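Local coordinates for peptide methionine sulfoxide reductase msrA/msrB (Neisseria meningitidis, PDB 3BQG), which probably reduces methionine sulfoxide in proteins back to methionine, through the MsrA domain of the multifunctional PilB, at residues V30-E44 with E130-Q143. The protein carries 1 engineered substitution. Sequence-based numbering, arbitrary orientation.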
ATOM      1  N   VAL A  30      -3.719   4.676   7.215  1.00 19.25           N
ATOM      2  CA  VAL A  30      -2.928   5.894   7.347  1.00 19.35           C
ATOM      3  C   VAL A  30      -1.848   6.010   6.272  1.00 18.51           C
ATOM      4  O   VAL A  30      -1.019   5.119   6.118  1.00 18.57           O
ATOM      5  CB  VAL A  30      -2.246   5.941   8.736  1.00 18.59           C
ATOM      6  CG1 VAL A  30      -1.356   7.170   8.852  1.00 16.65           C
ATOM      7  CG2 VAL A  30      -3.308   5.947   9.830  1.00 19.72           C
ATOM      8  N   SER A  31      -1.867   7.111   5.530  1.00 17.69           N
ATOM      9  CA  SER A  31      -0.873   7.334   4.486  1.00 17.91           C
ATOM     10  C   SER A  31       0.416   7.856   5.110  1.00 16.17           C
ATOM     11  O   SER A  31       0.390   8.639   6.063  1.00 16.37           O
ATOM     12  CB  SER A  31      -1.392   8.334   3.445  1.00 17.95           C
ATOM     13  OG  SER A  31      -2.410   7.758   2.646  1.00 18.63           O
ATOM     14  N   GLY A  32       1.546   7.417   4.566  1.00 13.28           N
ATOM     15  CA  GLY A  32       2.832   7.842   5.091  1.00 14.80           C
ATOM     16  C   GLY A  32       3.993   7.530   4.165  1.00 13.25           C
ATOM     17  O   GLY A  32       3.796   7.129   3.018  1.00 13.61           O
ATOM     18  N   TYR A  33       5.206   7.694   4.682  1.00 13.93           N
ATOM     19  CA  TYR A  33       6.439   7.476   3.927  1.00 14.26           C
ATOM     20  C   TYR A  33       7.218   6.348   4.592  1.00 15.02           C
ATOM     21  O   TYR A  33       7.565   6.440   5.771  1.00 13.18           O
ATOM     22  CB  TYR A  33       7.249   8.769   3.949  1.00 15.00           C
ATOM     23  CG  TYR A  33       6.392   9.985   3.667  1.00 16.72           C
ATOM     24  CD1 TYR A  33       5.848  10.191   2.401  1.00 15.82           C
ATOM     25  CD2 TYR A  33       6.093  10.911   4.675  1.00 17.83           C
ATOM     26  CE1 TYR A  33       5.033  11.281   2.137  1.00 16.75           C
ATOM     27  CE2 TYR A  33       5.271  12.010   4.420  1.00 17.78           C
ATOM     28  CZ  TYR A  33       4.747  12.186   3.148  1.00 19.68           C
ATOM     29  OH  TYR A  33       3.948  13.270   2.863  1.00 20.88           O
ATOM     30  N   ALA A  34       7.514   5.296   3.831  1.00 15.70           N
ATOM     31  CA  ALA A  34       8.203   4.140   4.392  1.00 14.52           C
ATOM     32  C   ALA A  34       9.515   3.749   3.741  1.00 15.03           C
ATOM     33  O   ALA A  34       9.750   4.011   2.561  1.00 14.70           O
ATOM     34  CB  ALA A  34       7.263   2.941   4.370  1.00 14.75           C
ATOM     35  N   ASN A  35      10.352   3.087   4.537  1.00 14.38           N
ATOM     36  CA  ASN A  35      11.648   2.583   4.098  1.00 13.16           C
ATOM     37  C   ASN A  35      12.484   3.576   3.304  1.00 12.76           C
ATOM     38  O   ASN A  35      12.939   3.283   2.198  1.00 13.53           O
ATOM     39  CB  ASN A  35      11.452   1.291   3.294  1.00 13.04           C
ATOM     40  CG  ASN A  35      11.046   0.109   4.171  1.00 15.85           C
ATOM     41  OD1 ASN A  35      10.658   0.281   5.329  1.00 12.95           O
ATOM     42  ND2 ASN A  35      11.125  -1.095   3.614  1.00 13.87           N
ATOM     43  N   GLY A  36      12.674   4.757   3.880  1.00 12.60           N
ATOM     44  CA  GLY A  36      13.485   5.770   3.244  1.00 14.60           C
ATOM     45  C   GLY A  36      14.823   5.798   3.961  1.00 17.25           C
ATOM     46  O   GLY A  36      15.087   4.959   4.828  1.00 17.36           O
ATOM     47  N   ASN A  37      15.656   6.775   3.630  1.00 18.38           N
ATOM     48  CA  ASN A  37      16.975   6.882   4.229  1.00 19.41           C
ATOM     49  C   ASN A  37      17.031   7.873   5.378  1.00 21.38           C
ATOM     50  O   ASN A  37      18.050   7.986   6.064  1.00 20.71           O
ATOM     51  CB  ASN A  37      17.978   7.289   3.153  1.00 21.46           C
ATOM     52  CG  ASN A  37      18.062   6.278   2.031  1.00 22.08           C
ATOM     53  OD1 ASN A  37      18.235   6.640   0.868  1.00 25.38           O
ATOM     54  ND2 ASN A  37      17.953   5.003   2.374  1.00 22.35           N
ATOM     55  N   THR A  38      15.938   8.592   5.595  1.00 20.85           N
ATOM     56  CA  THR A  38      15.908   9.586   6.658  1.00 22.83           C
ATOM     57  C   THR A  38      14.713   9.412   7.574  1.00 23.45           C
ATOM     58  O   THR A  38      13.775   8.676   7.265  1.00 24.37           O
ATOM     59  CB  THR A  38      15.846  11.006   6.074  1.00 22.14           C
ATOM     60  OG1 THR A  38      14.567  11.212   5.461  1.00 25.36           O
ATOM     61  CG2 THR A  38      16.921  11.192   5.023  1.00 23.29           C
ATOM     62  N   LYS A  39      14.750  10.109   8.701  1.00 24.56           N
ATOM     63  CA  LYS A  39      13.662  10.048   9.661  1.00 26.72           C
ATOM     64  C   LYS A  39      12.786  11.294   9.553  1.00 25.94           C
ATOM     65  O   LYS A  39      13.267  12.378   9.228  1.00 26.34           O
ATOM     66  CB  LYS A  39      14.220   9.924  11.080  1.00 28.80           C
ATOM     67  CG  LYS A  39      15.069   8.686  11.281  1.00 32.38           C
ATOM     68  CD  LYS A  39      15.307   8.407  12.752  1.00 35.12           C
ATOM     69  CE  LYS A  39      15.880   7.013  12.943  1.00 36.26           C
ATOM     70  NZ  LYS A  39      15.874   6.613  14.370  1.00 38.84           N
ATOM     71  N   ASN A  40      11.494  11.121   9.804  1.00 23.27           N
ATOM     72  CA  ASN A  40      10.538  12.222   9.767  1.00 23.74           C
ATOM     73  C   ASN A  40      10.550  13.081   8.502  1.00 22.95           C
ATOM     74  O   ASN A  40      10.617  14.305   8.582  1.00 22.49           O
ATOM     75  CB  ASN A  40      10.765  13.121  10.983  1.00 25.90           C
ATOM     76  CG  ASN A  40      10.661  12.365  12.288  1.00 28.06           C
ATOM     77  OD1 ASN A  40       9.617  11.792  12.605  1.00 28.71           O
ATOM     78  ND2 ASN A  40      11.748  12.354  13.056  1.00 28.63           N
ATOM     79  N   PRO A  41      10.475  12.460   7.315  1.00 21.23           N
ATOM     80  CA  PRO A  41      10.484  13.297   6.112  1.00 20.29           C
ATOM     81  C   PRO A  41       9.151  14.010   5.884  1.00 21.63           C
ATOM     82  O   PRO A  41       8.111  13.596   6.408  1.00 20.71           O
ATOM     83  CB  PRO A  41      10.780  12.290   5.005  1.00 19.23           C
ATOM     84  CG  PRO A  41      10.039  11.077   5.486  1.00 19.74           C
ATOM     85  CD  PRO A  41      10.421  11.029   6.959  1.00 19.51           C
ATOM     86  N   SER A  42       9.196  15.086   5.105  1.00 20.62           N
ATOM     87  CA  SER A  42       8.002  15.844   4.757  1.00 20.10           C
ATOM     88  C   SER A  42       7.644  15.415   3.334  1.00 20.61           C
ATOM     89  O   SER A  42       8.434  14.736   2.669  1.00 19.57           O
ATOM     90  CB  SER A  42       8.295  17.348   4.771  1.00 19.87           C
ATOM     91  OG  SER A  42       9.258  17.687   3.780  1.00 18.99           O
ATOM     92  N   TYR A  43       6.463  15.802   2.866  1.00 20.26           N
ATOM     93  CA  TYR A  43       6.060  15.453   1.512  1.00 20.73           C
ATOM     94  C   TYR A  43       7.114  15.973   0.533  1.00 20.77           C
ATOM     95  O   TYR A  43       7.485  15.291  -0.427  1.00 19.57           O
ATOM     96  CB  TYR A  43       4.702  16.078   1.177  1.00 21.89           C
ATOM     97  CG  TYR A  43       4.217  15.719  -0.209  1.00 22.58           C
ATOM     98  CD1 TYR A  43       3.796  14.419  -0.510  1.00 22.84           C
ATOM     99  CD2 TYR A  43       4.220  16.664  -1.232  1.00 21.89           C
ATOM    100  CE1 TYR A  43       3.394  14.074  -1.796  1.00 23.33           C
ATOM    101  CE2 TYR A  43       3.822  16.330  -2.517  1.00 25.24           C
ATOM    102  CZ  TYR A  43       3.413  15.035  -2.795  1.00 23.66           C
ATOM    103  OH  TYR A  43       3.055  14.706  -4.080  1.00 27.39           O
ATOM    104  N   GLU A  44       7.600  17.185   0.790  1.00 19.98           N
ATOM    105  CA  GLU A  44       8.612  17.801  -0.064  1.00 20.92           C
ATOM    106  C   GLU A  44       9.952  17.071   0.005  1.00 20.32           C
ATOM    107  O   GLU A  44      10.681  17.016  -0.985  1.00 19.36           O
ATOM    108  CB  GLU A  44       8.809  19.273   0.313  1.00 22.08           C
ATOM    109  CG  GLU A  44       7.605  20.172   0.057  1.00 25.16           C
ATOM    110  CD  GLU A  44       6.400  19.801   0.895  1.00 27.97           C
ATOM    111  OE1 GLU A  44       6.584  19.476   2.089  1.00 27.99           O
ATOM    112  OE2 GLU A  44       5.270  19.847   0.362  1.00 28.88           O
ATOM    113  N   GLU A 130       9.725  -7.020   2.231  1.00 19.28           N
ATOM    114  CA  GLU A 130      10.792  -6.891   3.214  1.00 19.89           C
ATOM    115  C   GLU A 130      10.303  -6.234   4.501  1.00 18.31           C
ATOM    116  O   GLU A 130       9.221  -5.645   4.536  1.00 16.64           O
ATOM    117  CB  GLU A 130      11.944  -6.085   2.602  1.00 23.73           C
ATOM    118  CG  GLU A 130      11.607  -4.631   2.338  1.00 28.58           C
ATOM    119  CD  GLU A 130      12.668  -3.926   1.513  1.00 33.38           C
ATOM    120  OE1 GLU A 130      12.807  -2.692   1.649  1.00 35.77           O
ATOM    121  OE2 GLU A 130      13.351  -4.603   0.717  1.00 36.23           O
ATOM    122  N   PRO A 131      11.098  -6.323   5.580  1.00 17.54           N
ATOM    123  CA  PRO A 131      10.695  -5.725   6.853  1.00 16.78           C
ATOM    124  C   PRO A 131      10.441  -4.224   6.739  1.00 17.37           C
ATOM    125  O   PRO A 131      11.028  -3.551   5.890  1.00 16.79           O
ATOM    126  CB  PRO A 131      11.890  -6.008   7.768  1.00 16.14           C
ATOM    127  CG  PRO A 131      12.551  -7.203   7.146  1.00 17.24           C
ATOM    128  CD  PRO A 131      12.457  -6.885   5.677  1.00 17.55           C
ATOM    129  N   LEU A 132       9.544  -3.711   7.574  1.00 18.15           N
ATOM    130  CA  LEU A 132       9.290  -2.279   7.595  1.00 18.56           C
ATOM    131  C   LEU A 132      10.470  -1.714   8.376  1.00 19.66           C
ATOM    132  O   LEU A 132      10.650  -2.043   9.552  1.00 21.05           O
ATOM    133  CB  LEU A 132       7.998  -1.946   8.336  1.00 18.98           C
ATOM    134  CG  LEU A 132       7.781  -0.434   8.510  1.00 22.70           C
ATOM    135  CD1 LEU A 132       7.136   0.146   7.253  1.00 18.48           C
ATOM    136  CD2 LEU A 132       6.919  -0.167   9.723  1.00 22.19           C
ATOM    137  N   LYS A 133      11.280  -0.886   7.723  1.00 18.40           N
ATOM    138  CA  LYS A 133      12.449  -0.292   8.362  1.00 18.51           C
ATOM    139  C   LYS A 133      12.057   0.991   9.085  1.00 18.34           C
ATOM    140  O   LYS A 133      12.512   1.257  10.198  1.00 18.99           O
ATOM    141  CB  LYS A 133      13.514   0.007   7.312  1.00 21.40           C
ATOM    142  CG  LYS A 133      14.160  -1.233   6.688  1.00 24.05           C
ATOM    143  CD  LYS A 133      14.876  -0.897   5.388  1.00 27.04           C
ATOM    144  CE  LYS A 133      15.655   0.422   5.462  1.00 31.56           C
ATOM    145  NZ  LYS A 133      14.764   1.636   5.430  1.00 32.50           N
ATOM    146  N   ASN A 134      11.204   1.780   8.442  1.00 17.07           N
ATOM    147  CA  ASN A 134      10.721   3.015   9.027  1.00 17.07           C
ATOM    148  C   ASN A 134       9.427   3.469   8.358  1.00 18.41           C
ATOM    149  O   ASN A 134       9.217   3.236   7.162  1.00 18.43           O
ATOM    150  CB  ASN A 134      11.800   4.108   8.928  1.00 15.06           C
ATOM    151  CG  ASN A 134      12.256   4.364   7.505  1.00 17.97           C
ATOM    152  OD1 ASN A 134      11.623   5.109   6.757  1.00 17.60           O
ATOM    153  ND2 ASN A 134      13.360   3.737   7.119  1.00 17.24           N
ATOM    154  N   PHE A 135       8.544   4.077   9.148  1.00 16.90           N
ATOM    155  CA  PHE A 135       7.288   4.599   8.632  1.00 17.78           C
ATOM    156  C   PHE A 135       6.969   5.888   9.361  1.00 18.31           C
ATOM    157  O   PHE A 135       7.042   5.946  10.589  1.00 18.40           O
ATOM    158  CB  PHE A 135       6.124   3.629   8.840  1.00 15.86           C
ATOM    159  CG  PHE A 135       4.816   4.141   8.292  1.00 16.72           C
ATOM    160  CD1 PHE A 135       4.508   4.001   6.943  1.00 16.63           C
ATOM    161  CD2 PHE A 135       3.915   4.810   9.118  1.00 17.65           C
ATOM    162  CE1 PHE A 135       3.320   4.514   6.421  1.00 17.11           C
ATOM    163  CE2 PHE A 135       2.722   5.330   8.614  1.00 17.04           C
ATOM    164  CZ  PHE A 135       2.421   5.184   7.260  1.00 18.46           C
ATOM    165  N   TYR A 136       6.608   6.913   8.596  1.00 19.18           N
ATOM    166  CA  TYR A 136       6.261   8.219   9.147  1.00 20.59           C
ATOM    167  C   TYR A 136       4.966   8.706   8.496  1.00 21.31           C
ATOM    168  O   TYR A 136       4.861   8.738   7.267  1.00 19.93           O
ATOM    169  CB  TYR A 136       7.399   9.203   8.865  1.00 23.09           C
ATOM    170  CG  TYR A 136       8.734   8.714   9.385  1.00 27.51           C
ATOM    171  CD1 TYR A 136       9.065   8.828  10.737  1.00 29.79           C
ATOM    172  CD2 TYR A 136       9.643   8.076   8.537  1.00 29.90           C
ATOM    173  CE1 TYR A 136      10.264   8.315  11.231  1.00 32.21           C
ATOM    174  CE2 TYR A 136      10.846   7.560   9.023  1.00 31.19           C
ATOM    175  CZ  TYR A 136      11.147   7.682  10.369  1.00 31.62           C
ATOM    176  OH  TYR A 136      12.332   7.169  10.856  1.00 36.84           O
ATOM    177  N   ASP A 137       3.986   9.070   9.322  1.00 21.90           N
ATOM    178  CA  ASP A 137       2.687   9.560   8.839  1.00 22.58           C
ATOM    179  C   ASP A 137       2.828  10.777   7.930  1.00 20.72           C
ATOM    180  O   ASP A 137       3.651  11.654   8.187  1.00 20.87           O
ATOM    181  CB  ASP A 137       1.794   9.982  10.011  1.00 24.20           C
ATOM    182  CG  ASP A 137       1.406   8.832  10.910  1.00 25.25           C
ATOM    183  OD1 ASP A 137       1.921   7.712  10.729  1.00 26.64           O
ATOM    184  OD2 ASP A 137       0.575   9.065  11.812  1.00 26.98           O
ATOM    185  N   ALA A 138       2.009  10.836   6.883  1.00 18.60           N
ATOM    186  CA  ALA A 138       2.025  11.972   5.971  1.00 18.37           C
ATOM    187  C   ALA A 138       1.280  13.109   6.666  1.00 19.70           C
ATOM    188  O   ALA A 138       0.566  12.878   7.646  1.00 16.95           O
ATOM    189  CB  ALA A 138       1.326  11.615   4.673  1.00 18.18           C
ATOM    190  N   GLU A 139       1.458  14.329   6.170  1.00 20.28           N
ATOM    191  CA  GLU A 139       0.791  15.498   6.744  1.00 22.62           C
ATOM    192  C   GLU A 139      -0.726  15.312   6.754  1.00 24.45           C
ATOM    193  O   GLU A 139      -1.276  14.529   5.973  1.00 22.88           O
ATOM    194  CB  GLU A 139       1.167  16.758   5.959  1.00 22.77           C
ATOM    195  CG  GLU A 139       2.647  17.107   6.046  1.00 23.42           C
ATOM    196  CD  GLU A 139       3.499  16.388   5.008  1.00 25.08           C
ATOM    197  OE1 GLU A 139       3.156  15.248   4.614  1.00 23.61           O
ATOM    198  OE2 GLU A 139       4.527  16.967   4.597  1.00 23.27           O
ATOM    199  N   GLU A 140      -1.396  16.028   7.651  1.00 26.59           N
ATOM    200  CA  GLU A 140      -2.843  15.930   7.788  1.00 26.85           C
ATOM    201  C   GLU A 140      -3.626  16.164   6.498  1.00 26.25           C
ATOM    202  O   GLU A 140      -4.620  15.482   6.244  1.00 26.46           O
ATOM    203  CB  GLU A 140      -3.320  16.888   8.892  1.00 30.57           C
ATOM    204  CG  GLU A 140      -4.826  17.123   8.957  1.00 34.43           C
ATOM    205  CD  GLU A 140      -5.275  18.291   8.085  1.00 37.77           C
ATOM    206  OE1 GLU A 140      -4.678  19.387   8.210  1.00 37.54           O
ATOM    207  OE2 GLU A 140      -6.224  18.114   7.285  1.00 38.16           O
ATOM    208  N   TYR A 141      -3.193  17.105   5.670  1.00 25.77           N
ATOM    209  CA  TYR A 141      -3.926  17.351   4.437  1.00 26.52           C
ATOM    210  C   TYR A 141      -3.915  16.145   3.503  1.00 25.36           C
ATOM    211  O   TYR A 141      -4.734  16.059   2.590  1.00 24.52           O
ATOM    212  CB  TYR A 141      -3.399  18.596   3.708  1.00 29.15           C
ATOM    213  CG  TYR A 141      -1.988  18.512   3.171  1.00 32.05           C
ATOM    214  CD1 TYR A 141      -0.890  18.805   3.981  1.00 33.04           C
ATOM    215  CD2 TYR A 141      -1.754  18.193   1.832  1.00 32.87           C
ATOM    216  CE1 TYR A 141       0.412  18.795   3.466  1.00 35.21           C
ATOM    217  CE2 TYR A 141      -0.458  18.178   1.309  1.00 34.62           C
ATOM    218  CZ  TYR A 141       0.616  18.483   2.129  1.00 34.84           C
ATOM    219  OH  TYR A 141       1.890  18.496   1.607  1.00 35.73           O
ATOM    220  N   HIS A 142      -2.999  15.207   3.738  1.00 23.40           N
ATOM    221  CA  HIS A 142      -2.918  14.000   2.917  1.00 21.44           C
ATOM    222  C   HIS A 142      -3.839  12.882   3.411  1.00 22.06           C
ATOM    223  O   HIS A 142      -4.280  12.046   2.621  1.00 22.31           O
ATOM    224  CB  HIS A 142      -1.479  13.477   2.873  1.00 23.34           C
ATOM    225  CG  HIS A 142      -0.593  14.218   1.922  1.00 22.20           C
ATOM    226  ND1 HIS A 142      -0.867  14.318   0.575  1.00 24.95           N
ATOM    227  CD2 HIS A 142       0.572  14.878   2.119  1.00 23.97           C
ATOM    228  CE1 HIS A 142       0.090  15.008  -0.017  1.00 25.43           C
ATOM    229  NE2 HIS A 142       0.977  15.359   0.898  1.00 25.31           N
ATOM    230  N   GLN A 143      -4.122  12.852   4.712  1.00 20.56           N
ATOM    231  CA  GLN A 143      -4.995  11.816   5.272  1.00 20.99           C
ATOM    232  C   GLN A 143      -6.435  12.030   4.797  1.00 23.14           C
ATOM    233  O   GLN A 143      -6.932  13.159   4.812  1.00 21.48           O
ATOM    234  CB  GLN A 143      -4.959  11.854   6.803  1.00 21.89           C
ATOM    235  CG  GLN A 143      -3.567  11.789   7.421  1.00 21.22           C
ATOM    236  CD  GLN A 143      -2.794  10.545   7.009  1.00 22.36           C
ATOM    237  OE1 GLN A 143      -3.385   9.519   6.679  1.00 22.43           O
ATOM    238  NE2 GLN A 143      -1.467  10.631   7.044  1.00 23.46           N
TER
HETATM  239  O   HOH W   1      -4.207   9.638   1.544  1.00 25.06           O
HETATM  240  O   HOH W   2       4.682  19.405   3.858  1.00 34.73           O
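Tyr33 and Tyr136 form a hydrogen-bonded pair where strand 135-137, an edge strand of the mixed sheet of the MsrA domain, runs antiparallel to strand 30-34. The packing is tight along these strands and the loop that follows 30-34. Gly32 CA lies 3.5 Å from Phe135 CZ, and Ala34 CB sits at the edge of the Phe135 ring. Residues 38-41 wrap over Tyr136, with Asn40 N over the ring centre, 3.3 Å above the plane, and Pro41 CD against CD2. Buried Asn35 holds Lys133 N on OD1 at 2.7 Å; its ND2 makes weak bonds to Glu130 OE1 and Pro131 O. The Asn134 amide pairs with Gly36, OD1 taking Gly36 N at 3.1 Å and ND2 giving to Gly36 O. Past the end of strand 135-137, Ser31 O accepts both Ala138 N and Gln143 NE2, while Gln143 OE1 receives Ser31 N on an in-plane lone pair. His142 brings NE2 over one face of the Tyr43 ring; its own ring meets Phe13 and Trp14, which directly follow Cys12, found as S-hydroxycysteine, and ND1 bonds to Trp14.

The solvent side is looser. Lys39 and Asn40 are exposed, and Lys133 NZ reaches Gly36 O through a weak bond. Glu139, bent at chi2 (86°), is well bonded but partly solvent-facing: the syn lone pairs of OE1 and OE2 take Tyr33 OH and Tyr43 N, and a water donates to both Glu139 OE2 and Glu44 OE1, 4.1 Å apart.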